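Local coordinates for protein transcriptional regulator, ROK family (PDB 1Z05) that probably binds DNA as a zinc-containing transcriptional regulator of carbohydrate metabolism, a homologue of the Escherichia coli Mlc protein, at residues 231-242 against 358-367; 244-252 against 262-270. One frame throughout, in Å; residues are numbered along the deposited sequence. Where two conformers were deposited one is given.

Interaction 1: 231-242 against 358-367; sequences SQDVDNSVLISI and PEKILIGGVI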
loop_
_atom_site.group_PDB
_atom_site.type_symbol
_atom_site.label_atom_id
_atom_site.label_comp_id
_atom_site.label_asym_id
_atom_site.label_seq_id
_atom_site.Cartn_x
_atom_site.Cartn_y
_atom_site.Cartn_z
ATOM N N SER A 231 -5.883 -9.866 -14.416
ATOM C CA SER A 231 -5.832 -10.001 -12.968
ATOM C C SER A 231 -7.191 -9.703 -12.333
ATOM O O SER A 231 -7.270 -9.354 -11.160
ATOM C CB SER A 231 -4.712 -9.143 -12.359
ATOM O OG SER A 231 -4.998 -7.758 -12.444
ATOM N N GLN A 232 -8.257 -9.869 -13.108
ATOM C CA GLN A 232 -9.625 -9.690 -12.599
ATOM C C GLN A 232 -10.009 -10.642 -11.462
ATOM O O GLN A 232 -10.865 -10.309 -10.642
ATOM C CB GLN A 232 -10.656 -9.876 -13.715
ATOM C CG GLN A 232 -10.618 -8.836 -14.811
ATOM C CD GLN A 232 -11.661 -9.110 -15.871
ATOM O OE1 GLN A 232 -12.853 -8.931 -15.637
ATOM N NE2 GLN A 232 -11.219 -9.543 -17.040
ATOM N N ASP A 233 -9.347 -11.799 -11.433
ATOM C CA ASP A 233 -9.659 -12.912 -10.522
ATOM C C ASP A 233 -9.008 -12.851 -9.131
ATOM O O ASP A 233 -9.259 -13.726 -8.293
ATOM C CB ASP A 233 -9.307 -14.251 -11.193
ATOM C CG ASP A 233 -7.817 -14.383 -11.528
ATOM O OD1 ASP A 233 -7.138 -13.355 -11.759
ATOM O OD2 ASP A 233 -7.325 -15.533 -11.576
ATOM N N VAL A 234 -8.159 -11.848 -8.899
ATOM C CA VAL A 234 -7.498 -11.653 -7.589
ATOM C C VAL A 234 -7.511 -10.195 -7.131
ATOM O O VAL A 234 -7.546 -9.284 -7.952
ATOM C CB VAL A 234 -6.023 -12.182 -7.573
ATOM C CG1 VAL A 234 -5.959 -13.692 -7.875
ATOM C CG2 VAL A 234 -5.137 -11.402 -8.533
ATOM N N ASP A 235 -7.469 -9.980 -5.820
ATOM C CA ASP A 235 -7.408 -8.623 -5.272
ATOM C C ASP A 235 -5.988 -8.182 -4.907
ATOM O O ASP A 235 -5.776 -7.039 -4.500
ATOM C CB ASP A 235 -8.350 -8.476 -4.069
ATOM C CG ASP A 235 -9.806 -8.273 -4.482
ATOM O OD1 ASP A 235 -10.096 -7.341 -5.276
ATOM O OD2 ASP A 235 -10.663 -9.050 -4.008
ATOM N N ASN A 236 -5.034 -9.097 -5.055
ATOM C CA ASN A 236 -3.625 -8.853 -4.749
ATOM C C ASN A 236 -2.743 -9.376 -5.874
ATOM O O ASN A 236 -2.587 -10.577 -6.033
ATOM C CB ASN A 236 -3.234 -9.513 -3.421
ATOM C CG ASN A 236 -4.054 -8.999 -2.259
ATOM O OD1 ASN A 236 -4.892 -9.715 -1.702
ATOM N ND2 ASN A 236 -3.840 -7.742 -1.901
ATOM N N SER A 237 -2.203 -8.467 -6.677
ATOM C CA SER A 237 -1.402 -8.849 -7.828
ATOM C C SER A 237 -0.301 -7.831 -8.098
ATOM O O SER A 237 -0.323 -6.703 -7.569
ATOM C CB SER A 237 -2.290 -8.980 -9.075
ATOM O OG SER A 237 -2.877 -7.728 -9.398
ATOM N N VAL A 238 0.649 -8.227 -8.943
ATOM C CA VAL A 238 1.708 -7.332 -9.363
ATOM C C VAL A 238 1.844 -7.432 -10.877
ATOM O O VAL A 238 1.920 -8.530 -11.427
ATOM C CB VAL A 238 3.055 -7.663 -8.677
ATOM C CG1 VAL A 238 4.137 -6.661 -9.104
ATOM C CG2 VAL A 238 2.907 -7.635 -7.152
ATOM N N LEU A 239 1.838 -6.277 -11.535
ATOM C CA LEU A 239 2.148 -6.183 -12.955
ATOM C C LEU A 239 3.586 -5.708 -13.096
ATOM O O LEU A 239 3.951 -4.656 -12.566
ATOM C CB LEU A 239 1.185 -5.217 -13.663
ATOM C CG LEU A 239 1.558 -4.795 -15.098
ATOM C CD1 LEU A 239 1.386 -5.931 -16.091
ATOM C CD2 LEU A 239 0.749 -3.587 -15.530
ATOM N N ILE A 240 4.404 -6.487 -13.800
ATOM C CA ILE A 240 5.773 -6.078 -14.082
ATOM C C ILE A 240 5.890 -5.534 -15.497
ATOM O O ILE A 240 5.685 -6.255 -16.487
ATOM C CB ILE A 240 6.820 -7.207 -13.824
ATOM C CG1 ILE A 240 6.632 -7.817 -12.421
ATOM C CG2 ILE A 240 8.245 -6.676 -14.062
ATOM C CD1 ILE A 240 6.968 -6.867 -11.256
ATOM N N SER A 241 6.195 -4.242 -15.571
ATOM C CA SER A 241 6.354 -3.544 -16.831
ATOM C C SER A 241 7.829 -3.498 -17.198
ATOM O O SER A 241 8.641 -2.937 -16.468
ATOM C CB SER A 241 5.761 -2.135 -16.752
ATOM O OG SER A 241 6.056 -1.382 -17.921
ATOM N N ILE A 242 8.151 -4.105 -18.336
ATOM C CA ILE A 242 9.503 -4.155 -18.858
ATOM C C ILE A 242 9.523 -3.398 -20.186
ATOM O O ILE A 242 8.965 -3.866 -21.185
ATOM C CB ILE A 242 9.970 -5.628 -19.064
ATOM C CG1 ILE A 242 9.728 -6.442 -17.792
ATOM C CG2 ILE A 242 11.444 -5.686 -19.504
ATOM C CD1 ILE A 242 9.345 -7.905 -18.044
ATOM N N PRO A 358 1.882 -11.450 -3.164
ATOM C CA PRO A 358 0.803 -11.330 -4.149
ATOM C C PRO A 358 0.208 -12.686 -4.530
ATOM O O PRO A 358 0.854 -13.723 -4.336
ATOM C CB PRO A 358 1.501 -10.707 -5.364
ATOM C CG PRO A 358 2.906 -11.160 -5.253
ATOM C CD PRO A 358 3.206 -11.237 -3.781
ATOM N N GLU A 359 -1.013 -12.668 -5.063
ATOM C CA GLU A 359 -1.682 -13.892 -5.514
ATOM C C GLU A 359 -1.463 -14.140 -7.004
ATOM O O GLU A 359 -1.814 -15.201 -7.515
ATOM C CB GLU A 359 -3.184 -13.840 -5.224
ATOM C CG GLU A 359 -3.550 -13.602 -3.767
ATOM C CD GLU A 359 -5.023 -13.306 -3.591
ATOM O OE1 GLU A 359 -5.392 -12.115 -3.471
ATOM O OE2 GLU A 359 -5.817 -14.274 -3.593
ATOM N N LYS A 360 -0.878 -13.167 -7.700
ATOM C CA LYS A 360 -0.654 -13.300 -9.141
ATOM C C LYS A 360 0.393 -12.328 -9.659
ATOM O O LYS A 360 0.465 -11.182 -9.207
ATOM C CB LYS A 360 -1.973 -13.104 -9.901
ATOM C CG LYS A 360 -2.044 -13.828 -11.230
ATOM C CD LYS A 360 -3.459 -13.768 -11.763
ATOM C CE LYS A 360 -3.586 -14.502 -13.073
ATOM N NZ LYS A 360 -4.946 -14.310 -13.628
ATOM N N ILE A 361 1.197 -12.795 -10.615
ATOM C CA ILE A 361 2.210 -11.969 -11.265
ATOM C C ILE A 361 1.890 -11.864 -12.749
ATOM O O ILE A 361 1.745 -12.885 -13.424
ATOM C CB ILE A 361 3.656 -12.549 -11.109
ATOM C CG1 ILE A 361 4.001 -12.824 -9.640
ATOM C CG2 ILE A 361 4.691 -11.620 -11.781
ATOM C CD1 ILE A 361 3.935 -11.613 -8.727
ATOM N N LEU A 362 1.786 -10.634 -13.249
ATOM C CA LEU A 362 1.639 -10.416 -14.690
ATOM C C LEU A 362 2.882 -9.754 -15.257
ATOM O O LEU A 362 3.477 -8.879 -14.623
ATOM C CB LEU A 362 0.424 -9.545 -15.027
ATOM C CG LEU A 362 -0.964 -9.785 -14.433
ATOM C CD1 LEU A 362 -1.993 -8.969 -15.198
ATOM C CD2 LEU A 362 -1.350 -11.232 -14.459
ATOM N N ILE A 363 3.242 -10.167 -16.466
ATOM C CA ILE A 363 4.373 -9.615 -17.192
ATOM C C ILE A 363 3.856 -8.858 -18.420
ATOM O O ILE A 363 3.067 -9.384 -19.200
ATOM C CB ILE A 363 5.362 -10.749 -17.615
ATOM C CG1 ILE A 363 5.794 -11.586 -16.387
ATOM C CG2 ILE A 363 6.562 -10.181 -18.360
ATOM C CD1 ILE A 363 6.676 -10.820 -15.366
ATOM N N GLY A 364 4.288 -7.619 -18.571
ATOM C CA GLY A 364 3.909 -6.819 -19.722
ATOM C C GLY A 364 5.112 -6.248 -20.446
ATOM O O GLY A 364 6.083 -5.807 -19.815
ATOM N N GLY A 365 5.035 -6.233 -21.771
ATOM C CA GLY A 365 6.096 -5.666 -22.600
ATOM C C GLY A 365 6.347 -6.515 -23.829
ATOM O O GLY A 365 5.862 -7.646 -23.912
ATOM N N VAL A 366 7.107 -5.970 -24.779
ATOM C CA VAL A 366 7.404 -6.668 -26.031
ATOM C C VAL A 366 8.135 -7.993 -25.779
ATOM O O VAL A 366 8.024 -8.940 -26.563
ATOM C CB VAL A 366 8.175 -5.773 -27.061
ATOM C CG1 VAL A 366 7.363 -4.529 -27.413
ATOM C CG2 VAL A 366 9.540 -5.373 -26.541
ATOM N N ILE A 367 8.851 -8.052 -24.656
ATOM C CA ILE A 367 9.569 -9.256 -24.222
ATOM C C ILE A 367 8.678 -10.504 -24.089
ATOM O O ILE A 367 9.179 -11.637 -24.042
ATOM C CB ILE A 367 10.332 -8.985 -22.893
ATOM C CG1 ILE A 367 11.604 -9.826 -22.821
ATOM C CG2 ILE A 367 9.411 -9.171 -21.665
ATOM C CD1 ILE A 367 12.702 -9.336 -23.751
HETATM O O HOH W 1 -8.129 -12.618 -4.202
HETATM O O HOH W 2 9.714 -5.624 -22.991
HETATM O O HOH W 3 8.218 -3.360 -23.851
#
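V238 and L362 sit in the middle of a parallel strand pair, where L362 N gives an almost straight bond to V238 O (2.8 Å) and I240 N donates to L362 O at 2.7 Å. The same zigzag runs on through G364 to I242 N, with the strand directions only 19° apart.

On the face carrying V238, I240, I361 and I363, the two isoleucines of 360-364 share one conformation. In each, CG1 stands beside the backbone N (chi1 about -53°) and the second torsion swings CD1 back over the partner strand: I361 CD1 reaches V238 CB at 4.0 Å, and I363 CD1 reaches I240 CB. V238 has CG2 on its N side, and this methyl packs on the CB of P358. Further along, I242 CD1 touches two methyls, I363 CG2 at 3.6 Å and I367 CG2 at 3.8 Å. Waters link I242 O to the backbone N atoms of V366 and I367.

On the other face L239 CD1 leans across to L362 CB, while L362 CD1 touches S231 CB. W221 and E225 of helix 217-228 also pack here. K360 runs fully extended, its CB against V234 CG2, and in one of the two conformers of D233 brings NZ to D233 OD1 (3.0 Å) on the syn side, 26° out of the carboxylate plane; OD2 is only weakly engaged. The same NZ also donates to H230 O, its stronger partner, just before the turn 231-234. At this end a water also joins D235 N to E359 OE1.

Strands 237-242 and 360-364 are adjacent parallel strands inside a mixed five-stranded sheet of order 3-2-1-4-5, the ribonuclease H-like core of the ASKHA superfamily, to which ROK proteins belong.

Interaction 2: 244-252 against 262-270; sequences HGLGAGIVL and GNIGELGHI. With ZN (zinc ion), chain B; SO4 (sulfate ion), chain D; SO4 (sulfate ion), chain C.
Backbones L246-I250 and I264-G268 run nearly antiparallel, 158° apart, and meet at a single bridge, G247 with E266, closed by L267 N to L246 O (3.1 Å) and A248 N to G265 O (2.8 Å). In the second bond the N-H comes from above the carbonyl plane, 42° out of it. G265 CA adds a 3.4 Å contact to A248 O.

L267 does most of the apolar work. Its CG lies beside the backbone N, chi1 -54°, which lays the branch along 246-248: CB rests against L246 CB, and CD1 comes to A248 CB at 4.1 Å. At the other end I250 CD1 packs on G265 CA (3.8 Å).

E266 starts off away from the strand, but in one of its two conformers the bend at its second torsion brings the carboxylate back. There a water held by OE1 at 2.7 Å also bonds L246 O and G268 N, while OE2 forms a salt bridge with R219, whose other terminal nitrogen bonds A248 O. Within the turn 267-270, H269 binds zinc through ND1 at 2.1 Å, and C279, C281 and C286 complete the site. Near the start of strand 246-252, G245 N donates to O2 of a sulfate at 2.7 Å; this ion probably came from the crystallisation liquor.

L267 of the loop meets I240 of strand 237-242, V352 of helix 332-356 and L355 of the second subunit, while L246 of the strand lies against L345 of that same helix and A291 of helix 288-291.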
loop_
_atom_site.group_PDB
_atom_site.type_symbol
_atom_site.label_atom_id
_atom_site.label_comp_id
_atom_site.label_asym_id
_atom_site.label_seq_id
_atom_site.Cartn_x
_atom_site.Cartn_y
_atom_site.Cartn_z
ATOM N N HIS A 244 11.456 0.775 -21.375
ATOM C CA HIS A 244 12.598 1.668 -21.142
ATOM C C HIS A 244 13.105 1.529 -19.709
ATOM O O HIS A 244 14.313 1.493 -19.462
ATOM C CB HIS A 244 12.217 3.126 -21.400
ATOM C CG HIS A 244 11.759 3.395 -22.800
ATOM N ND1 HIS A 244 12.634 3.570 -23.850
ATOM C CD2 HIS A 244 10.516 3.534 -23.319
ATOM C CE1 HIS A 244 11.950 3.801 -24.956
ATOM N NE2 HIS A 244 10.662 3.785 -24.660
ATOM N N GLY A 245 12.162 1.459 -18.774
ATOM C CA GLY A 245 12.455 1.198 -17.380
ATOM C C GLY A 245 11.740 -0.045 -16.893
ATOM O O GLY A 245 11.051 -0.725 -17.662
ATOM N N LEU A 246 11.932 -0.351 -15.613
ATOM C CA LEU A 246 11.302 -1.498 -14.995
ATOM C C LEU A 246 10.504 -1.013 -13.813
ATOM O O LEU A 246 11.026 -0.309 -12.947
ATOM C CB LEU A 246 12.345 -2.542 -14.571
ATOM C CG LEU A 246 13.247 -2.843 -15.773
ATOM C CD1 LEU A 246 14.670 -2.300 -15.570
ATOM C CD2 LEU A 246 13.244 -4.297 -16.083
ATOM N N GLY A 247 9.232 -1.384 -13.801
ATOM C CA GLY A 247 8.301 -0.906 -12.796
ATOM C C GLY A 247 7.307 -1.978 -12.442
ATOM O O GLY A 247 6.934 -2.801 -13.284
ATOM N N ALA A 248 6.900 -1.982 -11.180
ATOM C CA ALA A 248 5.849 -2.863 -10.732
ATOM C C ALA A 248 4.631 -2.004 -10.403
ATOM O O ALA A 248 4.744 -0.995 -9.704
ATOM C CB ALA A 248 6.291 -3.640 -9.518
ATOM N N GLY A 249 3.481 -2.408 -10.930
ATOM C CA GLY A 249 2.208 -1.819 -10.561
ATOM C C GLY A 249 1.591 -2.795 -9.585
ATOM O O GLY A 249 1.247 -3.916 -9.952
ATOM N N ILE A 250 1.466 -2.368 -8.336
ATOM C CA ILE A 250 1.077 -3.263 -7.248
ATOM C C ILE A 250 -0.384 -3.025 -6.885
ATOM O O ILE A 250 -0.777 -1.904 -6.530
ATOM C CB ILE A 250 1.998 -3.058 -6.019
ATOM C CG1 ILE A 250 3.453 -3.393 -6.399
ATOM C CG2 ILE A 250 1.539 -3.915 -4.831
ATOM C CD1 ILE A 250 4.489 -2.577 -5.655
ATOM N N VAL A 251 -1.177 -4.086 -6.990
ATOM C CA VAL A 251 -2.567 -4.048 -6.562
ATOM C C VAL A 251 -2.672 -4.750 -5.207
ATOM O O VAL A 251 -2.310 -5.926 -5.062
ATOM C CB VAL A 251 -3.540 -4.654 -7.628
ATOM C CG1 VAL A 251 -4.997 -4.623 -7.148
ATOM C CG2 VAL A 251 -3.415 -3.910 -8.946
ATOM N N LEU A 252 -3.149 -4.007 -4.215
ATOM C CA LEU A 252 -3.369 -4.525 -2.872
ATOM C C LEU A 252 -4.810 -4.233 -2.461
ATOM O O LEU A 252 -5.259 -3.089 -2.524
ATOM C CB LEU A 252 -2.370 -3.907 -1.883
ATOM C CG LEU A 252 -2.351 -4.335 -0.408
ATOM C CD1 LEU A 252 -1.773 -5.731 -0.217
ATOM C CD2 LEU A 252 -1.566 -3.327 0.403
ATOM N N GLY A 262 3.234 8.739 -7.750
ATOM C CA GLY A 262 2.856 7.701 -8.710
ATOM C C GLY A 262 3.983 6.742 -9.047
ATOM O O GLY A 262 4.041 6.213 -10.158
ATOM N N ASN A 263 4.879 6.530 -8.080
ATOM C CA ASN A 263 6.111 5.783 -8.295
ATOM C C ASN A 263 6.292 4.589 -7.348
ATOM O O ASN A 263 7.389 4.011 -7.274
ATOM C CB ASN A 263 7.314 6.729 -8.175
ATOM C CG ASN A 263 7.428 7.371 -6.795
ATOM O OD1 ASN A 263 6.528 7.253 -5.956
ATOM N ND2 ASN A 263 8.532 8.070 -6.564
ATOM N N ILE A 264 5.234 4.216 -6.626
ATOM C CA ILE A 264 5.323 3.031 -5.767
ATOM C C ILE A 264 5.522 1.806 -6.652
ATOM O O ILE A 264 4.718 1.528 -7.542
ATOM C CB ILE A 264 4.089 2.845 -4.826
ATOM C CG1 ILE A 264 3.869 4.076 -3.936
ATOM C CG2 ILE A 264 4.230 1.579 -3.976
ATOM C CD1 ILE A 264 5.000 4.384 -2.981
ATOM N N GLY A 265 6.608 1.083 -6.415
ATOM C CA GLY A 265 6.885 -0.103 -7.212
ATOM C C GLY A 265 7.981 0.054 -8.248
ATOM O O GLY A 265 8.227 -0.864 -9.025
ATOM N N GLU A 266 8.640 1.211 -8.274
ATOM C CA GLU A 266 9.741 1.415 -9.216
ATOM C C GLU A 266 10.918 0.487 -8.897
ATOM O O GLU A 266 11.440 0.492 -7.780
ATOM C CB GLU A 266 10.182 2.877 -9.253
ATOM C CG GLU A 266 9.244 3.776 -10.052
ATOM C CD GLU A 266 8.975 3.247 -11.457
ATOM O OE1 GLU A 266 9.941 3.065 -12.230
ATOM O OE2 GLU A 266 7.796 3.009 -11.782
ATOM N N LEU A 267 11.316 -0.303 -9.894
ATOM C CA LEU A 267 12.320 -1.366 -9.729
ATOM C C LEU A 267 13.714 -1.056 -10.267
ATOM O O LEU A 267 14.676 -1.748 -9.932
ATOM C CB LEU A 267 11.830 -2.662 -10.400
ATOM C CG LEU A 267 10.463 -3.194 -9.993
ATOM C CD1 LEU A 267 10.103 -4.361 -10.866
ATOM C CD2 LEU A 267 10.491 -3.602 -8.535
ATOM N N GLY A 268 13.822 -0.038 -11.113
ATOM C CA GLY A 268 15.028 0.161 -11.926
ATOM C C GLY A 268 16.316 0.456 -11.180
ATOM O O GLY A 268 17.406 0.224 -11.710
ATOM N N HIS A 269 16.202 0.984 -9.966
ATOM C CA HIS A 269 17.391 1.335 -9.190
ATOM C C HIS A 269 17.653 0.452 -7.976
ATOM O O HIS A 269 18.459 0.795 -7.108
ATOM C CB HIS A 269 17.425 2.825 -8.888
ATOM C CG HIS A 269 17.335 3.662 -10.124
ATOM N ND1 HIS A 269 18.429 3.921 -10.926
ATOM C CD2 HIS A 269 16.271 4.236 -10.737
ATOM C CE1 HIS A 269 18.046 4.654 -11.959
ATOM N NE2 HIS A 269 16.743 4.857 -11.868
ATOM N N ILE A 270 16.967 -0.687 -7.924
ATOM C CA ILE A 270 17.327 -1.753 -6.999
ATOM C C ILE A 270 18.662 -2.341 -7.465
ATOM O O ILE A 270 18.805 -2.729 -8.625
ATOM C CB ILE A 270 16.229 -2.853 -6.924
ATOM C CG1 ILE A 270 14.916 -2.267 -6.387
ATOM C CG2 ILE A 270 16.705 -4.045 -6.060
ATOM C CD1 ILE A 270 13.682 -3.167 -6.585
HETATM ZN ZN ZN B . 20.519 3.505 -10.813
HETATM S S SO4 D . 8.640 2.915 -19.468
HETATM O O1 SO4 D . 7.260 2.465 -19.303
HETATM O O2 SO4 D . 9.548 1.877 -19.000
HETATM O O3 SO4 D . 8.890 3.169 -20.883
HETATM O O4 SO4 D . 8.860 4.150 -18.723
HETATM S S SO4 C . 6.547 5.137 -25.638
HETATM O O1 SO4 C . 5.504 4.295 -26.209
HETATM O O2 SO4 C . 7.335 4.396 -24.666
HETATM O O3 SO4 C . 7.393 5.572 -26.749
HETATM O O4 SO4 C . 5.947 6.286 -24.966
HETATM O O HOH W 4 12.534 2.413 -12.386
HETATM O O HOH W 5 2.165 0.245 -7.730
#

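In the fold
Both interactions are mostly buried and belong to one sheet: strands 237-242 and 246-252 follow each other in the chain and pair directly, S241 N with G247 O and S237 O with V251 N. Interaction 1 is regular parallel pairing between strands far apart in sequence, with aliphatic branches on both faces and, in one conformer, a salt bridge at its more exposed end. Interaction 2 is local and smaller, an irregular loop fixed to a strand by two backbone bonds, a shared water and the R219 bridge, and contributing one ligand, H269, to the zinc site. L267 of interaction 2 touches I240 of interaction 1, and both contacts also reach the second subunit.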